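Local structure of acetyltransferase-like, GNAT family (Bacteroides thetaiotaomicron, 3EY5) at residues K19-L24 against I62-Y67; E27-E32 against V76-T81; W68-F73 against T174-V179. The protein probably transfers an acetyl group from acetyl-coenzyme A to an amine of a substrate that is not yet established. One frame throughout, in Å; residues are numbered along the deposited sequence.

In the fold
Contacts 1 and 2 follow the same helix, 15-28, as it runs over strand 60-69 and then, at its C-terminal end and the residue that follows, over strand 74-81; their centres lie about 8 Å apart. The two strands are antiparallel neighbours, joined between these contacts by Thr66 N to His78 O at 2.8 Å and Glu77 N to Thr66 O at 2.9 Å. Contact 3 sits at the far end of the same hairpin, its centre about 20 Å from that of contact 1 and about 18 Å from that of contact 2, where the C-terminal helix 161-176 arrives. Glu77 OE1, 2.8 Å from Trp68 NE1, connects contacts 2 and 3.

Contact 1 (K19-L24 against I62-Y67); sequences KFMEEL and IGFITY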
loop_
_atom_site.group_PDB
_atom_site.type_symbol
_atom_site.label_atom_id
_atom_site.label_comp_id
_atom_site.label_asym_id
_atom_site.label_seq_id
_atom_site.Cartn_x
_atom_site.Cartn_y
_atom_site.Cartn_z
ATOM N N LYS A 19 14.572 -6.643 7.666
ATOM C CA LYS A 19 14.328 -6.391 9.078
ATOM C C LYS A 19 13.916 -4.933 9.296
ATOM O O LYS A 19 13.038 -4.657 10.106
ATOM C CB LYS A 19 15.570 -6.710 9.904
ATOM C CG LYS A 19 15.262 -7.108 11.343
ATOM C CD LYS A 19 16.481 -7.736 12.006
ATOM C CE LYS A 19 16.130 -8.383 13.358
ATOM N NZ LYS A 19 15.723 -9.827 13.241
ATOM N N PHE A 20 14.553 -4.014 8.573
ATOM C CA PHE A 20 14.156 -2.616 8.589
ATOM C C PHE A 20 12.682 -2.451 8.180
ATOM O O PHE A 20 11.918 -1.785 8.868
ATOM C CB PHE A 20 15.052 -1.773 7.658
ATOM C CG PHE A 20 14.530 -0.369 7.408
ATOM C CD1 PHE A 20 14.754 0.649 8.336
ATOM C CD2 PHE A 20 13.798 -0.071 6.255
ATOM C CE1 PHE A 20 14.275 1.939 8.105
ATOM C CE2 PHE A 20 13.318 1.222 6.019
ATOM C CZ PHE A 20 13.558 2.226 6.947
HETATM N N MSE A 21 12.313 -3.034 7.043
HETATM C CA MSE A 21 10.931 -3.001 6.544
HETATM C C MSE A 21 9.968 -3.562 7.614
HETATM O O MSE A 21 8.960 -2.926 7.976
HETATM C CB MSE A 21 10.833 -3.794 5.225
HETATM C CG MSE A 21 9.436 -4.023 4.642
HETATM SE SE MSE A 21 8.508 -5.568 5.398
HETATM C CE MSE A 21 6.763 -5.261 4.565
ATOM N N GLU A 22 10.314 -4.731 8.127
ATOM C CA GLU A 22 9.524 -5.443 9.123
ATOM C C GLU A 22 9.327 -4.685 10.464
ATOM O O GLU A 22 8.215 -4.654 10.987
ATOM C CB GLU A 22 10.185 -6.792 9.392
ATOM C CG GLU A 22 9.241 -7.838 9.956
ATOM C CD GLU A 22 9.937 -9.165 10.160
ATOM O OE1 GLU A 22 10.585 -9.358 11.225
ATOM O OE2 GLU A 22 9.851 -10.010 9.235
ATOM N N GLU A 23 10.399 -4.106 11.014
ATOM C CA GLU A 23 10.292 -3.274 12.210
ATOM C C GLU A 23 9.369 -2.064 11.966
ATOM O O GLU A 23 8.479 -1.769 12.764
ATOM C CB GLU A 23 11.684 -2.826 12.708
ATOM C CG GLU A 23 11.643 -1.975 14.008
ATOM C CD GLU A 23 12.795 -2.237 15.005
ATOM O OE1 GLU A 23 13.888 -2.712 14.592
ATOM O OE2 GLU A 23 12.603 -1.959 16.219
ATOM N N LEU A 24 9.586 -1.381 10.846
ATOM C CA LEU A 24 8.824 -0.206 10.500
ATOM C C LEU A 24 7.329 -0.522 10.270
ATOM O O LEU A 24 6.439 0.216 10.730
ATOM C CB LEU A 24 9.466 0.431 9.274
ATOM C CG LEU A 24 8.836 1.681 8.716
ATOM C CD1 LEU A 24 8.603 2.722 9.851
ATOM C CD2 LEU A 24 9.738 2.239 7.593
ATOM N N ILE A 62 14.551 5.105 4.055
ATOM C CA ILE A 62 13.628 6.037 4.710
ATOM C C ILE A 62 12.212 5.462 4.783
ATOM O O ILE A 62 11.332 6.054 5.414
ATOM C CB ILE A 62 13.549 7.421 3.975
ATOM C CG1 ILE A 62 12.730 7.319 2.677
ATOM C CG2 ILE A 62 14.990 8.063 3.775
ATOM C CD1 ILE A 62 13.064 8.389 1.654
ATOM N N GLY A 63 11.992 4.322 4.127
ATOM C CA GLY A 63 10.653 3.753 4.006
ATOM C C GLY A 63 10.575 2.423 3.289
ATOM O O GLY A 63 11.599 1.810 2.935
ATOM N N PHE A 64 9.346 1.934 3.151
ATOM C CA PHE A 64 9.072 0.706 2.402
ATOM C C PHE A 64 7.725 0.895 1.737
ATOM O O PHE A 64 6.927 1.751 2.144
ATOM C CB PHE A 64 9.081 -0.570 3.288
ATOM C CG PHE A 64 7.816 -0.755 4.097
ATOM C CD1 PHE A 64 6.733 -1.438 3.564
ATOM C CD2 PHE A 64 7.698 -0.192 5.355
ATOM C CE1 PHE A 64 5.535 -1.584 4.299
ATOM C CE2 PHE A 64 6.516 -0.331 6.103
ATOM C CZ PHE A 64 5.427 -1.029 5.563
ATOM N N ILE A 65 7.482 0.103 0.709
ATOM C CA ILE A 65 6.193 0.061 0.082
ATOM C C ILE A 65 6.069 -1.325 -0.470
ATOM O O ILE A 65 7.033 -1.904 -0.989
ATOM C CB ILE A 65 6.069 1.133 -1.071
ATOM C CG1 ILE A 65 4.749 0.986 -1.853
ATOM C CG2 ILE A 65 7.244 1.033 -2.058
ATOM C CD1 ILE A 65 4.170 2.331 -2.292
ATOM N N THR A 66 4.882 -1.877 -0.349
ATOM C CA THR A 66 4.614 -3.189 -0.893
ATOM C C THR A 66 3.471 -2.981 -1.862
ATOM O O THR A 66 2.580 -2.146 -1.619
ATOM C CB THR A 66 4.156 -4.191 0.240
ATOM O OG1 THR A 66 2.960 -3.707 0.870
ATOM C CG2 THR A 66 5.177 -4.272 1.269
ATOM N N TYR A 67 3.525 -3.683 -2.980
ATOM C CA TYR A 67 2.481 -3.578 -3.951
ATOM C C TYR A 67 2.337 -4.868 -4.745
ATOM O O TYR A 67 3.250 -5.709 -4.829
ATOM C CB TYR A 67 2.706 -2.352 -4.869
ATOM C CG TYR A 67 3.860 -2.513 -5.817
ATOM C CD1 TYR A 67 3.704 -3.207 -7.007
ATOM C CD2 TYR A 67 5.130 -1.990 -5.510
ATOM C CE1 TYR A 67 4.754 -3.381 -7.879
ATOM C CE2 TYR A 67 6.218 -2.159 -6.402
ATOM C CZ TYR A 67 6.010 -2.869 -7.568
ATOM O OH TYR A 67 7.023 -3.053 -8.458
#
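Helix 15-28 lies across strand 60-69 of the central GNAT sheet, and selenomethionine Met21 and Leu24 grip the ring of Phe64 where the two meet. The axes of the short segments pass 8.3 Å apart at 85°. Met21 sends CG to within 3.7 Å of Phe64 CG. Its chain then bends at chi2 (-84°), which carries SE above the ring face, 5.1 Å from the Phe64 centroid, in a distant Met-aromatic contact. Beyond the selenium, the terminal Met21 CE lies 3.8 Å from Thr66 CG2, the two side chains at about a right angle. Leu24 takes the edge of the same ring, its CD2 in the ring plane and 3.9 Å from Phe64 CD2, while this methyl also rests on Gly63 CA. Phe20 reaches the strand by its own rim: its CE2 is 3.6 Å from Gly63 O, and Gly63 N lies in the ring plane. Thr66 OG1 is hydrogen-bonded to His78 N on the adjoining strand. Ile62 and Gly63, at the rim of Phe20, share Ile55 as partner: a classic beta bulge. Such apolar packing of a helix across a sheet is characteristic of the layered alpha/beta fold of GNAT proteins.

Contact 2 (E27-E32 against V76-T81); sequences ESFPPE and VEHFAT
Phe29, the first residue to leave helical geometry after helix 15-28, brings its ring to His78 and Ala80 of strand 74-81. The pair Phe29 and His78 is edge-to-face: the imidazole edge points at the phenyl face, with centroids 4.9 Å apart and planes inclined by 55°. With CG anti to its carbonyl carbon (chi1 -64°), His78 presents CD2 to that face; the atom stands over the centre of the ring, and His78 CD2 is 3.9 Å from Phe29 CE2. The neighbouring ring atom NE2 is hydrogen-bonded to Glu33 O, which restrains the imidazole's rotation. At the rim of the phenyl ring, near its plane, Phe29 CZ comes within 3.7 Å of Phe79 O. Ala80 CB lies 4.1 Å from Phe29 CE2, at an oblique angle to the ring. The same methyl meets the last helical turn, Ala80 CB lying 3.6 Å from Ser28 OG, a hydroxyl already bonded to Leu24 O. A classic bulge, Glu77 and His78 opposite Thr66, interrupts the strand at the histidine. The whole is a helix C-terminus and its exit loop packed on this bulged inner strand of the GNAT sheet.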
loop_
_atom_site.group_PDB
_atom_site.type_symbol
_atom_site.label_atom_id
_atom_site.label_comp_id
_atom_site.label_asym_id
_atom_site.label_seq_id
_atom_site.Cartn_x
_atom_site.Cartn_y
_atom_site.Cartn_z
ATOM N N GLU A 27 5.585 -1.152 13.573
ATOM C CA GLU A 27 5.482 0.085 14.323
ATOM C C GLU A 27 4.484 1.049 13.718
ATOM O O GLU A 27 3.985 1.914 14.417
ATOM C CB GLU A 27 6.859 0.739 14.512
ATOM C CG GLU A 27 7.697 0.090 15.603
ATOM C CD GLU A 27 6.859 -0.559 16.718
ATOM O OE1 GLU A 27 5.923 0.091 17.273
ATOM O OE2 GLU A 27 7.148 -1.741 17.057
ATOM N N SER A 28 4.174 0.859 12.442
ATOM C CA SER A 28 3.295 1.739 11.708
ATOM C C SER A 28 1.818 1.310 11.714
ATOM O O SER A 28 0.942 2.152 11.582
ATOM C CB SER A 28 3.753 1.879 10.247
ATOM O OG SER A 28 5.001 2.510 10.164
ATOM N N PHE A 29 1.533 0.017 11.828
ATOM C CA PHE A 29 0.162 -0.454 11.642
ATOM C C PHE A 29 -0.227 -1.315 12.834
ATOM O O PHE A 29 0.649 -1.905 13.493
ATOM C CB PHE A 29 0.012 -1.210 10.314
ATOM C CG PHE A 29 0.345 -0.376 9.080
ATOM C CD1 PHE A 29 -0.596 0.502 8.525
ATOM C CD2 PHE A 29 1.596 -0.460 8.479
ATOM C CE1 PHE A 29 -0.282 1.293 7.391
ATOM C CE2 PHE A 29 1.921 0.320 7.351
ATOM C CZ PHE A 29 0.984 1.186 6.803
ATOM N N PRO A 30 -1.531 -1.354 13.173
ATOM C CA PRO A 30 -1.906 -2.320 14.205
ATOM C C PRO A 30 -1.764 -3.742 13.649
ATOM O O PRO A 30 -1.895 -3.931 12.439
ATOM C CB PRO A 30 -3.370 -1.968 14.512
ATOM C CG PRO A 30 -3.480 -0.530 14.082
ATOM C CD PRO A 30 -2.651 -0.474 12.819
ATOM N N PRO A 31 -1.441 -4.720 14.518
ATOM C CA PRO A 31 -1.218 -6.119 14.119
ATOM C C PRO A 31 -2.336 -6.697 13.241
ATOM O O PRO A 31 -2.060 -7.561 12.368
ATOM C CB PRO A 31 -1.133 -6.876 15.468
ATOM C CG PRO A 31 -1.461 -5.844 16.562
ATOM C CD PRO A 31 -1.171 -4.506 15.963
ATOM N N GLU A 32 -3.572 -6.236 13.445
ATOM C CA GLU A 32 -4.723 -6.724 12.654
ATOM C C GLU A 32 -4.698 -6.167 11.254
ATOM O O GLU A 32 -5.516 -6.564 10.436
ATOM C CB GLU A 32 -6.075 -6.352 13.283
ATOM C CG GLU A 32 -6.305 -6.816 14.728
ATOM C CD GLU A 32 -5.820 -5.788 15.761
ATOM O OE1 GLU A 32 -5.095 -4.823 15.382
ATOM O OE2 GLU A 32 -6.169 -5.944 16.957
ATOM N N VAL A 76 -1.374 -0.857 -4.076
ATOM C CA VAL A 76 -0.429 -0.577 -3.007
ATOM C C VAL A 76 -0.985 -1.157 -1.688
ATOM O O VAL A 76 -2.053 -0.729 -1.182
ATOM C CB VAL A 76 -0.066 0.934 -2.882
ATOM C CG1 VAL A 76 0.720 1.160 -1.605
ATOM C CG2 VAL A 76 0.762 1.409 -4.124
ATOM N N GLU A 77 -0.297 -2.160 -1.150
ATOM C CA GLU A 77 -0.806 -2.815 0.060
ATOM C C GLU A 77 -0.375 -2.032 1.313
ATOM O O GLU A 77 -1.228 -1.525 2.059
ATOM C CB GLU A 77 -0.393 -4.297 0.109
ATOM C CG GLU A 77 -1.373 -5.170 0.872
ATOM C CD GLU A 77 -0.842 -6.572 1.149
ATOM O OE1 GLU A 77 0.026 -7.036 0.407
ATOM O OE2 GLU A 77 -1.280 -7.215 2.122
ATOM N N HIS A 78 0.924 -1.887 1.542
ATOM C CA HIS A 78 1.353 -0.997 2.608
ATOM C C HIS A 78 2.397 -0.038 2.150
ATOM O O HIS A 78 3.182 -0.312 1.254
ATOM C CB HIS A 78 1.912 -1.766 3.784
ATOM C CG HIS A 78 0.913 -2.643 4.446
ATOM N ND1 HIS A 78 0.876 -4.002 4.251
ATOM C CD2 HIS A 78 -0.107 -2.351 5.272
ATOM C CE1 HIS A 78 -0.117 -4.519 4.945
ATOM N NE2 HIS A 78 -0.729 -3.538 5.579
ATOM N N PHE A 79 2.383 1.104 2.802
ATOM C CA PHE A 79 3.255 2.159 2.455
ATOM C C PHE A 79 3.522 2.947 3.741
ATOM O O PHE A 79 2.583 3.427 4.365
ATOM C CB PHE A 79 2.553 3.032 1.416
ATOM C CG PHE A 79 3.277 4.280 1.107
ATOM C CD1 PHE A 79 2.689 5.521 1.384
ATOM C CD2 PHE A 79 4.545 4.238 0.549
ATOM C CE1 PHE A 79 3.377 6.726 1.107
ATOM C CE2 PHE A 79 5.245 5.430 0.247
ATOM C CZ PHE A 79 4.660 6.673 0.527
ATOM N N ALA A 80 4.795 3.069 4.123
ATOM C CA ALA A 80 5.151 3.842 5.309
ATOM C C ALA A 80 6.564 4.389 5.223
ATOM O O ALA A 80 7.461 3.744 4.678
ATOM C CB ALA A 80 4.987 2.986 6.584
ATOM N N THR A 81 6.751 5.597 5.732
ATOM C CA THR A 81 8.100 6.168 5.909
ATOM C C THR A 81 8.454 6.185 7.391
ATOM O O THR A 81 7.562 6.129 8.248
ATOM C CB THR A 81 8.156 7.614 5.396
ATOM O OG1 THR A 81 7.176 8.390 6.115
ATOM C CG2 THR A 81 7.862 7.668 3.870
#

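Contact 3 (W68-F73 against T174-V179); sequences WDFDEF and TIVYGV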
loop_
_atom_site.group_PDB
_atom_site.type_symbol
_atom_site.label_atom_id
_atom_site.label_comp_id
_atom_site.label_asym_id
_atom_site.label_seq_id
_atom_site.Cartn_x
_atom_site.Cartn_y
_atom_site.Cartn_z
ATOM N N TRP A 68 1.163 -5.008 -5.336
ATOM C CA TRP A 68 0.877 -6.097 -6.230
ATOM C C TRP A 68 0.763 -5.577 -7.655
ATOM O O TRP A 68 0.194 -4.506 -7.927
ATOM C CB TRP A 68 -0.438 -6.749 -5.865
ATOM C CG TRP A 68 -0.460 -7.336 -4.518
ATOM C CD1 TRP A 68 -0.519 -6.648 -3.326
ATOM C CD2 TRP A 68 -0.436 -8.729 -4.185
ATOM N NE1 TRP A 68 -0.523 -7.516 -2.286
ATOM C CE2 TRP A 68 -0.475 -8.809 -2.775
ATOM C CE3 TRP A 68 -0.360 -9.921 -4.944
ATOM C CZ2 TRP A 68 -0.485 -10.029 -2.093
ATOM C CZ3 TRP A 68 -0.354 -11.151 -4.265
ATOM C CH2 TRP A 68 -0.417 -11.194 -2.856
ATOM N N ASP A 69 1.268 -6.410 -8.552
ATOM C CA ASP A 69 1.215 -6.208 -9.982
ATOM C C ASP A 69 0.024 -7.032 -10.524
ATOM O O ASP A 69 0.031 -8.254 -10.423
ATOM C CB ASP A 69 2.560 -6.685 -10.529
ATOM C CG ASP A 69 2.595 -6.797 -12.056
ATOM O OD1 ASP A 69 1.759 -6.157 -12.768
ATOM O OD2 ASP A 69 3.497 -7.534 -12.550
ATOM N N PHE A 70 -0.992 -6.361 -11.074
ATOM C CA PHE A 70 -2.178 -7.013 -11.665
ATOM C C PHE A 70 -2.350 -6.712 -13.157
ATOM O O PHE A 70 -3.477 -6.627 -13.658
ATOM C CB PHE A 70 -3.479 -6.603 -10.955
ATOM C CG PHE A 70 -3.627 -7.143 -9.565
ATOM C CD1 PHE A 70 -3.505 -6.307 -8.466
ATOM C CD2 PHE A 70 -3.906 -8.490 -9.343
ATOM C CE1 PHE A 70 -3.663 -6.804 -7.171
ATOM C CE2 PHE A 70 -4.047 -8.989 -8.048
ATOM C CZ PHE A 70 -3.919 -8.134 -6.964
ATOM N N ASP A 71 -1.237 -6.549 -13.870
ATOM C CA ASP A 71 -1.213 -6.415 -15.347
ATOM C C ASP A 71 -1.915 -5.162 -15.847
ATOM O O ASP A 71 -1.333 -4.400 -16.591
ATOM C CB ASP A 71 -1.760 -7.656 -16.078
ATOM C CG ASP A 71 -1.365 -8.957 -15.410
ATOM O OD1 ASP A 71 -0.154 -9.284 -15.401
ATOM O OD2 ASP A 71 -2.283 -9.649 -14.899
ATOM N N GLU A 72 -3.167 -4.954 -15.460
ATOM C CA GLU A 72 -3.855 -3.715 -15.802
ATOM C C GLU A 72 -3.462 -2.549 -14.892
ATOM O O GLU A 72 -3.445 -1.405 -15.340
ATOM C CB GLU A 72 -5.378 -3.895 -15.746
ATOM C CG GLU A 72 -5.910 -4.970 -16.672
ATOM C CD GLU A 72 -6.255 -6.259 -15.948
ATOM O OE1 GLU A 72 -6.039 -6.338 -14.714
ATOM O OE2 GLU A 72 -6.760 -7.188 -16.619
ATOM N N PHE A 73 -3.167 -2.849 -13.623
ATOM C CA PHE A 73 -2.972 -1.831 -12.564
ATOM C C PHE A 73 -2.098 -2.420 -11.468
ATOM O O PHE A 73 -1.900 -3.659 -11.423
ATOM C CB PHE A 73 -4.304 -1.375 -11.942
ATOM C CG PHE A 73 -5.034 -2.473 -11.220
ATOM C CD1 PHE A 73 -4.977 -2.580 -9.836
ATOM C CD2 PHE A 73 -5.797 -3.381 -11.912
ATOM C CE1 PHE A 73 -5.641 -3.597 -9.173
ATOM C CE2 PHE A 73 -6.458 -4.425 -11.244
ATOM C CZ PHE A 73 -6.386 -4.526 -9.880
ATOM N N THR A 174 -9.883 -11.503 -3.733
ATOM C CA THR A 174 -9.532 -12.900 -3.910
ATOM C C THR A 174 -8.020 -13.081 -3.809
ATOM O O THR A 174 -7.568 -13.963 -3.073
ATOM C CB THR A 174 -10.102 -13.473 -5.198
ATOM O OG1 THR A 174 -9.773 -12.602 -6.276
ATOM C CG2 THR A 174 -11.625 -13.541 -5.128
ATOM N N ILE A 175 -7.251 -12.217 -4.478
ATOM C CA ILE A 175 -5.801 -12.391 -4.580
ATOM C C ILE A 175 -5.029 -11.850 -3.400
ATOM O O ILE A 175 -4.084 -12.481 -2.927
ATOM C CB ILE A 175 -5.243 -11.793 -5.872
ATOM C CG1 ILE A 175 -5.896 -12.515 -7.055
ATOM C CG2 ILE A 175 -3.705 -12.004 -5.926
ATOM C CD1 ILE A 175 -6.249 -11.642 -8.213
ATOM N N VAL A 176 -5.417 -10.680 -2.910
ATOM C CA VAL A 176 -4.638 -10.103 -1.836
ATOM C C VAL A 176 -5.098 -10.624 -0.468
ATOM O O VAL A 176 -4.293 -10.891 0.428
ATOM C CB VAL A 176 -4.639 -8.566 -1.925
ATOM C CG1 VAL A 176 -4.015 -7.959 -0.688
ATOM C CG2 VAL A 176 -3.890 -8.131 -3.198
ATOM N N TYR A 177 -6.402 -10.752 -0.328
ATOM C CA TYR A 177 -7.021 -11.017 0.969
ATOM C C TYR A 177 -7.492 -12.455 1.135
ATOM O O TYR A 177 -7.866 -12.854 2.245
ATOM C CB TYR A 177 -8.123 -9.987 1.244
ATOM C CG TYR A 177 -7.509 -8.603 1.347
ATOM C CD1 TYR A 177 -7.587 -7.717 0.298
ATOM C CD2 TYR A 177 -6.836 -8.199 2.495
ATOM C CE1 TYR A 177 -7.026 -6.453 0.371
ATOM C CE2 TYR A 177 -6.236 -6.948 2.580
ATOM C CZ TYR A 177 -6.342 -6.077 1.501
ATOM O OH TYR A 177 -5.778 -4.812 1.538
ATOM N N GLY A 178 -7.409 -13.230 0.051
ATOM C CA GLY A 178 -7.706 -14.660 0.077
ATOM C C GLY A 178 -9.147 -14.991 0.397
ATOM O O GLY A 178 -9.430 -16.058 0.953
ATOM N N VAL A 179 -10.064 -14.091 0.035
ATOM C CA VAL A 179 -11.509 -14.387 0.091
ATOM C C VAL A 179 -11.913 -15.495 -0.907
ATOM O O VAL A 179 -11.396 -15.539 -2.029
ATOM C CB VAL A 179 -12.374 -13.100 -0.115
ATOM C CG1 VAL A 179 -13.858 -13.440 -0.361
ATOM C CG2 VAL A 179 -12.218 -12.178 1.080
#
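The indole of Trp68 carries a methyl of Val176 on one face, and the phenyl ring of Phe70 receives the same methyl at its edge. Val176 CG2 sits 3.4 Å from the centroid of the five-membered ring of Trp68 and 7° off its normal, a CH-pi contact with the methyl almost squarely over the pyrrole. That methyl is also 3.8 Å from Phe70 CZ and lies in the plane of the phenyl ring, wedged between the two aromatic residues. Val176 reaches both through its torsion (chi1 171°), which places CG1 anti to the backbone N and CG2 anti to the carbonyl carbon; CG1 meanwhile rests on a face of the Tyr177 ring.

Ile175 packs along the outer rim of the two rings. Its CB lies in the phenyl plane at the rim, and its CD1 comes 3.5 Å from Phe70 CE2, while its other branch puts CG2 at 3.8 Å from Trp68 CZ3. The opposite end of the Phe70 side chain is packed as well, CB standing over a face of the Phe73 ring.

No hydrogen bond crosses between the segments. Trp68 NE1 instead donates to Glu77 OE1, fixing the indole's rotation, and Arg35 bonds to Val176 O. The chemistry thus implies a dispersion-held joint between hairpin and C-terminal helix, while Trp68 NE1 and Val176 O find their partners outside the two segments.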